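Histidine--tRNA ligase (Thermus thermophilus, PDB 1H4V) attaches L-histidine to tRNA(His) with the use of ATP, releasing AMP and diphosphate, and works as a homodimer. Local coordinates at residues Val24-Ala27 with Arg28-Glu32. Sequence-based numbering, arbitrary orientation.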
# COMPACT_ATOMS: atom_id res chain seq x y z
N VAL A 24 7.19 -4.18 6.59
CA VAL A 24 6.85 -4.71 5.28
C VAL A 24 8.10 -4.81 4.40
O VAL A 24 8.26 -5.80 3.68
CB VAL A 24 5.75 -3.84 4.58
CG1 VAL A 24 5.63 -4.20 3.12
CG2 VAL A 24 4.39 -4.08 5.27
N ALA A 25 8.98 -3.81 4.46
CA ALA A 25 10.21 -3.83 3.65
C ALA A 25 11.06 -5.05 4.04
O ALA A 25 11.72 -5.65 3.19
CB ALA A 25 11.02 -2.55 3.85
N THR A 26 11.06 -5.39 5.32
CA THR A 26 11.82 -6.54 5.77
C THR A 26 11.21 -7.84 5.24
O THR A 26 11.93 -8.72 4.77
CB THR A 26 11.88 -6.59 7.29
OG1 THR A 26 12.64 -5.48 7.76
CG2 THR A 26 12.52 -7.89 7.76
N ALA A 27 9.89 -7.97 5.30
CA ALA A 27 9.24 -9.17 4.79
C ALA A 27 9.53 -9.26 3.29
O ALA A 27 9.83 -10.34 2.78
CB ALA A 27 7.72 -9.10 5.03
N ARG A 28 9.46 -8.13 2.60
CA ARG A 28 9.72 -8.14 1.17
C ARG A 28 11.11 -8.69 0.87
O ARG A 28 11.28 -9.51 -0.04
CB ARG A 28 9.56 -6.74 0.55
CG ARG A 28 10.04 -6.67 -0.90
CD ARG A 28 9.87 -5.30 -1.55
NE ARG A 28 8.48 -5.02 -1.92
CZ ARG A 28 7.66 -4.20 -1.27
NH1 ARG A 28 8.09 -3.55 -0.19
NH2 ARG A 28 6.41 -4.04 -1.68
N LYS A 29 12.11 -8.26 1.64
CA LYS A 29 13.48 -8.72 1.43
C LYS A 29 13.65 -10.22 1.66
O LYS A 29 14.22 -10.92 0.82
CB LYS A 29 14.46 -7.97 2.35
CG LYS A 29 15.92 -8.45 2.23
CD LYS A 29 16.86 -7.70 3.17
CE LYS A 29 16.63 -8.07 4.64
NZ LYS A 29 17.64 -7.47 5.56
N VAL A 30 13.15 -10.73 2.78
CA VAL A 30 13.30 -12.15 3.05
C VAL A 30 12.43 -13.03 2.15
O VAL A 30 12.88 -14.07 1.67
CB VAL A 30 13.00 -12.50 4.55
CG1 VAL A 30 13.60 -11.44 5.46
CG2 VAL A 30 11.53 -12.63 4.78
N LEU A 31 11.19 -12.62 1.91
CA LEU A 31 10.30 -13.42 1.07
C LEU A 31 10.70 -13.42 -0.40
O LEU A 31 10.56 -14.45 -1.07
CB LEU A 31 8.85 -12.93 1.23
CG LEU A 31 7.97 -13.62 2.29
CD1 LEU A 31 8.80 -14.22 3.39
CD2 LEU A 31 6.96 -12.61 2.85
N GLU A 32 11.21 -12.31 -0.92
CA GLU A 32 11.59 -12.29 -2.33
C GLU A 32 12.95 -12.96 -2.56
O GLU A 32 13.28 -13.34 -3.68
CB GLU A 32 11.55 -10.86 -2.90
CG GLU A 32 10.10 -10.30 -2.90
CD GLU A 32 9.91 -9.04 -3.72
OE1 GLU A 32 10.83 -8.20 -3.77
OE2 GLU A 32 8.81 -8.87 -4.29
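The guanidinium of Arg28 is met obliquely by Val24 CG1 and Ala25 CA, neither squarely over a face nor at an edge. Arg28 NH1 lies 4.2 Å from Val24 CG1. The arginine chain starts with CG anti to the backbone N (chi1 171°) and bends at chi3 (-76°), which brings NH1 back toward Val24 CG1. Arg28 NH2 forms a salt bridge with Glu38, and Gln21 of the second subunit packs on Arg28. One turn along, Ala27 CB touches Leu31 CD2 at 4.2 Å. Leu31 CB also comes to 3.2 Å from Ala27 O, the carbonyl oxygen that accepts the bond from Leu31 N. Residues 24-32 form two and a half turns of helix 14-33, in the class II catalytic domain. Ala27 and Leu31 are buried on the large mixed sheet, both against Val127 of strand 123-132, with Leu31 also on Tyr129 and on Trp105 of strand 102-111. Thr26 and Val30 face helix 137-153 instead, and Thr26 OG1 is hydrogen-bonded to the carbonyl of Arg22, one turn earlier. Their methyls, Thr26 CG2 and Val30 CG1, are 4.4 Å apart. Four successive i to i+4 backbone bonds join the turns. Arg28 N to Val24 O and Leu31 N to Ala27 O are both 2.8 Å. Lys29 N to Ala25 O is longer, at 3.1 Å. Val30 N points almost straight at Thr26 O, with an N-H...O angle of 172°.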